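Local coordinates for protein toxin 2A (Paenibacillus larvae, PDB 5URP) that is a bacterial toxin and virulence factor with ADP-ribosyltransferase activity, probably splitting NAD+ and transferring its ADP-ribose to a host protein, at residues K30-W44 and G177-M191. Residues are numbered along the deposited sequence; the frame is centred on the assembly and turned at random.
Sequences KEKAKKWGKKEYSKW and GYVDPISYYPGQLEM
Tyr178 lays its ring flat against helix 30-45 where Gly37 bares the backbone: Gly37 CA stands 3.6 Å from the ring centroid, only 12° off the normal, a CH-pi contact. The opposite face lies over Asp180 N. With CG anti to the backbone N (chi1 -178°), the ring reaches along the helix to Lys34 CG. One turn on, Tyr41 packs its CB at the edge of the Tyr178 ring and takes Pro181 CB over one face, 4.1 Å from the centroid, while its hydroxyl end meets Ile182 CG2. Trp44 continues the row, with Gly177 CA over its six-membered ring and Val179 CG1 in plane at its edge; Trp44 NE1 hydrogen-bonds to Ala91 O. Toward the helix start, Leu189 crosses Lys30 at an angle, CD1 tight on Lys30 CG (3.3 Å) and against Ala33 CB, CD2 near Lys34 CG. Asp180 OD1 accepts from Gly187 N and Leu189 N; two waters link OD2 to Lys34 NZ, 4.0 Å away and beyond a salt bridge, the one also meeting Tyr178 OH holding NZ only weakly. Within the ADP-ribosyltransferase fold, the helix thus packs on strand 177-178 and the loop to strand 190-193, burying Tyr178 O without a hydrogen-bond partner, against aromatic C-H groups: Tyr41 CD1 (3.2 Å) and the Trp44 edge.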
loop_
_atom_site.group_PDB
_atom_site.type_symbol
_atom_site.label_atom_id
_atom_site.label_comp_id
_atom_site.label_asym_id
_atom_site.label_seq_id
_atom_site.Cartn_x
_atom_site.Cartn_y
_atom_site.Cartn_z
ATOM N N LYS A 30 -7.853 12.512 -9.424
ATOM C CA LYS A 30 -8.669 12.037 -8.313
ATOM C C LYS A 30 -10.127 11.844 -8.720
ATOM O O LYS A 30 -10.778 10.907 -8.254
ATOM C CB LYS A 30 -8.566 13.033 -7.157
ATOM C CG LYS A 30 -8.656 12.458 -5.793
ATOM C CD LYS A 30 -8.260 13.475 -4.737
ATOM C CE LYS A 30 -8.287 12.829 -3.348
ATOM N NZ LYS A 30 -7.794 13.721 -2.260
ATOM N N GLU A 31 -10.668 12.709 -9.588
ATOM C CA GLU A 31 -12.088 12.567 -9.922
ATOM C C GLU A 31 -12.344 11.310 -10.749
ATOM O O GLU A 31 -13.287 10.558 -10.464
ATOM C CB GLU A 31 -12.598 13.824 -10.631
ATOM C CG GLU A 31 -12.830 14.977 -9.658
ATOM C CD GLU A 31 -13.637 14.547 -8.424
ATOM O OE1 GLU A 31 -14.777 14.057 -8.590
ATOM O OE2 GLU A 31 -13.118 14.664 -7.291
ATOM N N LYS A 32 -11.484 11.028 -11.733
ATOM C CA LYS A 32 -11.599 9.776 -12.480
ATOM C C LYS A 32 -11.404 8.559 -11.577
ATOM O O LYS A 32 -12.145 7.570 -11.688
ATOM C CB LYS A 32 -10.586 9.742 -13.624
ATOM C CG LYS A 32 -11.064 10.378 -14.931
ATOM C CD LYS A 32 -10.002 10.271 -16.034
ATOM C CE LYS A 32 -9.716 8.824 -16.469
ATOM N NZ LYS A 32 -10.835 8.207 -17.251
ATOM N N ALA A 33 -10.403 8.608 -10.690
ATOM C CA ALA A 33 -10.092 7.477 -9.818
ATOM C C ALA A 33 -11.264 7.158 -8.902
ATOM O O ALA A 33 -11.622 5.990 -8.710
ATOM C CB ALA A 33 -8.847 7.791 -8.984
ATOM N N LYS A 34 -11.882 8.192 -8.345
ATOM C CA LYS A 34 -12.989 8.012 -7.420
ATOM C C LYS A 34 -14.167 7.302 -8.094
ATOM O O LYS A 34 -14.782 6.402 -7.505
ATOM C CB LYS A 34 -13.372 9.377 -6.879
ATOM C CG LYS A 34 -13.939 9.430 -5.499
ATOM C CD LYS A 34 -13.916 10.879 -5.006
ATOM C CE LYS A 34 -15.212 11.280 -4.315
ATOM N NZ LYS A 34 -15.378 10.655 -2.971
ATOM N N LYS A 35 -14.486 7.669 -9.338
ATOM C CA LYS A 35 -15.593 7.013 -10.041
ATOM C C LYS A 35 -15.328 5.525 -10.258
ATOM O O LYS A 35 -16.247 4.694 -10.132
ATOM C CB LYS A 35 -15.837 7.704 -11.386
ATOM C CG LYS A 35 -16.799 6.952 -12.324
ATOM C CD LYS A 35 -17.247 7.818 -13.513
ATOM C CE LYS A 35 -18.357 7.137 -14.314
ATOM N NZ LYS A 35 -19.558 6.788 -13.472
ATOM N N TRP A 36 -14.095 5.173 -10.642
ATOM C CA TRP A 36 -13.729 3.780 -10.878
ATOM C C TRP A 36 -13.768 2.992 -9.585
ATOM O O TRP A 36 -14.327 1.885 -9.530
ATOM C CB TRP A 36 -12.337 3.708 -11.498
ATOM C CG TRP A 36 -11.838 2.330 -11.762
ATOM C CD1 TRP A 36 -11.933 1.637 -12.943
ATOM C CD2 TRP A 36 -11.149 1.464 -10.846
ATOM N NE1 TRP A 36 -11.345 0.402 -12.817
ATOM C CE2 TRP A 36 -10.866 0.262 -11.545
ATOM C CE3 TRP A 36 -10.753 1.579 -9.510
ATOM C CZ2 TRP A 36 -10.199 -0.805 -10.951
ATOM C CZ3 TRP A 36 -10.100 0.513 -8.919
ATOM C CH2 TRP A 36 -9.817 -0.656 -9.641
ATOM N N GLY A 37 -13.187 3.557 -8.525
ATOM C CA GLY A 37 -13.128 2.840 -7.264
ATOM C C GLY A 37 -14.502 2.585 -6.680
ATOM O O GLY A 37 -14.769 1.510 -6.138
ATOM N N LYS A 38 -15.399 3.562 -6.797
ATOM C CA LYS A 38 -16.747 3.397 -6.260
ATOM C C LYS A 38 -17.503 2.258 -6.940
ATOM O O LYS A 38 -18.337 1.613 -6.304
ATOM C CB LYS A 38 -17.533 4.687 -6.393
ATOM C CG LYS A 38 -17.115 5.754 -5.418
ATOM C CD LYS A 38 -17.917 7.008 -5.639
ATOM C CE LYS A 38 -17.502 8.124 -4.705
ATOM N NZ LYS A 38 -18.093 9.428 -5.112
ATOM N N LYS A 39 -17.226 1.993 -8.220
ATOM C CA LYS A 39 -17.844 0.850 -8.892
ATOM C C LYS A 39 -17.358 -0.463 -8.299
ATOM O O LYS A 39 -18.141 -1.407 -8.140
ATOM C CB LYS A 39 -17.538 0.893 -10.385
ATOM C CG LYS A 39 -18.281 1.976 -11.125
ATOM C CD LYS A 39 -17.902 1.945 -12.581
ATOM C CE LYS A 39 -18.382 3.176 -13.309
ATOM N NZ LYS A 39 -18.700 2.814 -14.731
ATOM N N GLU A 40 -16.065 -0.545 -7.989
ATOM C CA GLU A 40 -15.537 -1.714 -7.302
ATOM C C GLU A 40 -16.135 -1.833 -5.898
ATOM O O GLU A 40 -16.539 -2.931 -5.487
ATOM C CB GLU A 40 -13.998 -1.644 -7.281
ATOM C CG GLU A 40 -13.332 -1.815 -8.699
ATOM C CD GLU A 40 -12.987 -3.288 -9.083
ATOM O OE1 GLU A 40 -12.826 -4.125 -8.174
ATOM O OE2 GLU A 40 -12.839 -3.593 -10.296
ATOM N N TYR A 41 -16.244 -0.708 -5.163
ATOM C CA TYR A 41 -16.797 -0.763 -3.807
ATOM C C TYR A 41 -18.272 -1.142 -3.838
ATOM O O TYR A 41 -18.741 -1.897 -2.978
ATOM C CB TYR A 41 -16.625 0.570 -3.042
ATOM C CG TYR A 41 -17.230 0.491 -1.643
ATOM C CD1 TYR A 41 -16.595 -0.218 -0.644
ATOM C CD2 TYR A 41 -18.472 1.048 -1.347
ATOM C CE1 TYR A 41 -17.148 -0.369 0.608
ATOM C CE2 TYR A 41 -19.037 0.922 -0.063
ATOM C CZ TYR A 41 -18.367 0.189 0.898
ATOM O OH TYR A 41 -18.886 -0.005 2.166
ATOM N N SER A 42 -19.020 -0.616 -4.810
ATOM C CA SER A 42 -20.451 -0.883 -4.864
ATOM C C SER A 42 -20.721 -2.379 -4.923
ATOM O O SER A 42 -21.681 -2.873 -4.320
ATOM C CB SER A 42 -21.061 -0.169 -6.068
ATOM O OG SER A 42 -22.446 -0.418 -6.142
ATOM N N LYS A 43 -19.899 -3.119 -5.653
ATOM C CA LYS A 43 -20.134 -4.556 -5.740
ATOM C C LYS A 43 -19.669 -5.251 -4.467
ATOM O O LYS A 43 -20.351 -6.139 -3.948
ATOM C CB LYS A 43 -19.437 -5.114 -6.988
ATOM C CG LYS A 43 -20.001 -4.533 -8.276
ATOM C CD LYS A 43 -19.348 -5.112 -9.524
ATOM C CE LYS A 43 -20.014 -4.579 -10.787
ATOM N NZ LYS A 43 -19.418 -5.141 -12.037
ATOM N N TRP A 44 -18.545 -4.808 -3.917
ATOM C CA TRP A 44 -18.007 -5.393 -2.698
ATOM C C TRP A 44 -18.954 -5.219 -1.519
ATOM O O TRP A 44 -19.109 -6.130 -0.693
ATOM C CB TRP A 44 -16.669 -4.728 -2.411
ATOM C CG TRP A 44 -15.845 -5.292 -1.326
ATOM C CD1 TRP A 44 -15.831 -6.594 -0.872
ATOM C CD2 TRP A 44 -14.851 -4.599 -0.586
ATOM N NE1 TRP A 44 -14.887 -6.724 0.104
ATOM C CE2 TRP A 44 -14.284 -5.510 0.323
ATOM C CE3 TRP A 44 -14.387 -3.272 -0.584
ATOM C CZ2 TRP A 44 -13.264 -5.156 1.189
ATOM C CZ3 TRP A 44 -13.383 -2.910 0.294
ATOM C CH2 TRP A 44 -12.837 -3.845 1.190
ATOM N N GLY A 177 -9.258 -3.982 -2.173
ATOM C CA GLY A 177 -10.548 -3.410 -1.869
ATOM C C GLY A 177 -10.474 -1.909 -1.835
ATOM O O GLY A 177 -9.584 -1.361 -1.180
ATOM N N TYR A 178 -11.419 -1.251 -2.491
ATOM C CA TYR A 178 -11.479 0.208 -2.488
ATOM C C TYR A 178 -12.253 0.609 -1.242
ATOM O O TYR A 178 -13.468 0.428 -1.189
ATOM C CB TYR A 178 -12.166 0.721 -3.742
ATOM C CG TYR A 178 -12.215 2.219 -3.808
ATOM C CD1 TYR A 178 -11.049 2.953 -3.985
ATOM C CD2 TYR A 178 -13.413 2.901 -3.693
ATOM C CE1 TYR A 178 -11.077 4.359 -4.057
ATOM C CE2 TYR A 178 -13.455 4.317 -3.755
ATOM C CZ TYR A 178 -12.279 5.019 -3.944
ATOM O OH TYR A 178 -12.338 6.395 -4.021
ATOM N N VAL A 179 -11.556 1.160 -0.238
ATOM C CA VAL A 179 -12.175 1.390 1.058
ATOM C C VAL A 179 -12.543 2.853 1.309
ATOM O O VAL A 179 -13.107 3.137 2.364
ATOM C CB VAL A 179 -11.287 0.864 2.211
ATOM C CG1 VAL A 179 -11.044 -0.664 2.091
ATOM C CG2 VAL A 179 -9.966 1.612 2.294
ATOM N N ASP A 180 -12.289 3.762 0.371
ATOM C CA ASP A 180 -12.549 5.183 0.625
ATOM C C ASP A 180 -13.969 5.479 1.093
ATOM O O ASP A 180 -14.142 6.378 1.932
ATOM C CB ASP A 180 -12.242 5.984 -0.651
ATOM C CG ASP A 180 -12.185 7.484 -0.391
ATOM O OD1 ASP A 180 -11.130 7.938 0.091
ATOM O OD2 ASP A 180 -13.191 8.173 -0.682
ATOM N N PRO A 181 -15.014 4.810 0.594
ATOM C CA PRO A 181 -16.366 5.170 1.034
ATOM C C PRO A 181 -16.649 4.873 2.497
ATOM O O PRO A 181 -17.616 5.435 3.036
ATOM C CB PRO A 181 -17.267 4.354 0.099
ATOM C CG PRO A 181 -16.421 4.121 -1.128
ATOM C CD PRO A 181 -15.038 3.901 -0.573
ATOM N N ILE A 182 -15.851 4.024 3.158
ATOM C CA ILE A 182 -15.999 3.776 4.592
ATOM C C ILE A 182 -14.732 4.107 5.366
ATOM O O ILE A 182 -14.662 3.864 6.572
ATOM C CB ILE A 182 -16.462 2.333 4.891
ATOM C CG1 ILE A 182 -15.455 1.296 4.363
ATOM C CG2 ILE A 182 -17.866 2.098 4.333
ATOM C CD1 ILE A 182 -15.764 -0.144 4.848
ATOM N N SER A 183 -13.779 4.773 4.731
ATOM C CA SER A 183 -12.548 5.111 5.406
ATOM C C SER A 183 -12.801 6.233 6.400
ATOM O O SER A 183 -13.662 7.085 6.197
ATOM C CB SER A 183 -11.500 5.598 4.419
ATOM O OG SER A 183 -10.337 5.989 5.138
ATOM N N TYR A 184 -12.007 6.224 7.451
ATOM C CA TYR A 184 -11.986 7.336 8.395
ATOM C C TYR A 184 -11.411 8.608 7.773
ATOM O O TYR A 184 -11.646 9.713 8.313
ATOM C CB TYR A 184 -11.180 6.917 9.614
ATOM C CG TYR A 184 -11.304 7.881 10.760
ATOM C CD1 TYR A 184 -12.392 7.839 11.591
ATOM C CD2 TYR A 184 -10.334 8.845 11.000
ATOM C CE1 TYR A 184 -12.523 8.745 12.660
ATOM C CE2 TYR A 184 -10.449 9.753 12.035
ATOM C CZ TYR A 184 -11.542 9.705 12.871
ATOM O OH TYR A 184 -11.688 10.573 13.915
ATOM N N TYR A 185 -10.640 8.481 6.684
ATOM C CA TYR A 185 -10.003 9.598 5.981
ATOM C C TYR A 185 -10.454 9.607 4.523
ATOM O O TYR A 185 -9.683 9.277 3.607
ATOM C CB TYR A 185 -8.485 9.505 6.077
ATOM C CG TYR A 185 -7.948 9.584 7.480
ATOM C CD1 TYR A 185 -7.907 10.783 8.152
ATOM C CD2 TYR A 185 -7.469 8.455 8.145
ATOM C CE1 TYR A 185 -7.414 10.872 9.435
ATOM C CE2 TYR A 185 -6.948 8.545 9.412
ATOM C CZ TYR A 185 -6.933 9.749 10.063
ATOM O OH TYR A 185 -6.426 9.907 11.349
ATOM N N PRO A 186 -11.709 9.954 4.277
ATOM C CA PRO A 186 -12.186 10.063 2.897
ATOM C C PRO A 186 -11.357 11.070 2.111
ATOM O O PRO A 186 -11.013 12.148 2.603
ATOM C CB PRO A 186 -13.643 10.518 3.057
ATOM C CG PRO A 186 -13.719 11.120 4.433
ATOM C CD PRO A 186 -12.756 10.304 5.250
ATOM N N GLY A 187 -11.050 10.712 0.873
ATOM C CA GLY A 187 -10.157 11.456 0.020
ATOM C C GLY A 187 -8.809 10.805 -0.169
ATOM O O GLY A 187 -8.078 11.195 -1.088
ATOM N N GLN A 188 -8.458 9.803 0.648
ATOM C CA GLN A 188 -7.196 9.114 0.460
ATOM C C GLN A 188 -7.254 8.152 -0.719
ATOM O O GLN A 188 -6.199 7.745 -1.216
ATOM C CB GLN A 188 -6.796 8.353 1.721
ATOM C CG GLN A 188 -6.446 9.309 2.870
ATOM C CD GLN A 188 -5.815 8.620 4.047
ATOM O OE1 GLN A 188 -6.071 7.455 4.326
ATOM N NE2 GLN A 188 -5.006 9.369 4.790
ATOM N N LEU A 189 -8.460 7.829 -1.179
ATOM C CA LEU A 189 -8.696 6.929 -2.322
ATOM C C LEU A 189 -7.941 5.606 -2.140
ATOM O O LEU A 189 -7.264 5.118 -3.046
ATOM C CB LEU A 189 -8.330 7.567 -3.662
ATOM C CG LEU A 189 -8.945 8.927 -4.005
ATOM C CD1 LEU A 189 -8.908 9.147 -5.507
ATOM C CD2 LEU A 189 -10.329 9.130 -3.436
ATOM N N GLU A 190 -8.072 5.038 -0.956
ATOM C CA GLU A 190 -7.256 3.899 -0.548
ATOM C C GLU A 190 -7.734 2.587 -1.175
ATOM O O GLU A 190 -8.927 2.260 -1.140
ATOM C CB GLU A 190 -7.253 3.755 0.968
ATOM C CG GLU A 190 -6.442 2.566 1.446
ATOM C CD GLU A 190 -6.281 2.449 2.951
ATOM O OE1 GLU A 190 -6.524 3.426 3.701
ATOM O OE2 GLU A 190 -5.894 1.346 3.388
ATOM N N MET A 191 -6.778 1.851 -1.724
ATOM C CA MET A 191 -6.944 0.452 -2.116
ATOM C C MET A 191 -6.189 -0.367 -1.074
ATOM O O MET A 191 -4.973 -0.203 -0.905
ATOM C CB MET A 191 -6.398 0.181 -3.519
ATOM C CG MET A 191 -7.094 0.882 -4.630
ATOM S SD MET A 191 -8.770 0.288 -4.922
ATOM C CE MET A 191 -8.460 -1.404 -5.333
HETATM O O HOH W 1 -14.653 7.394 -2.869
HETATM O O HOH W 2 -13.555 10.778 -1.210
#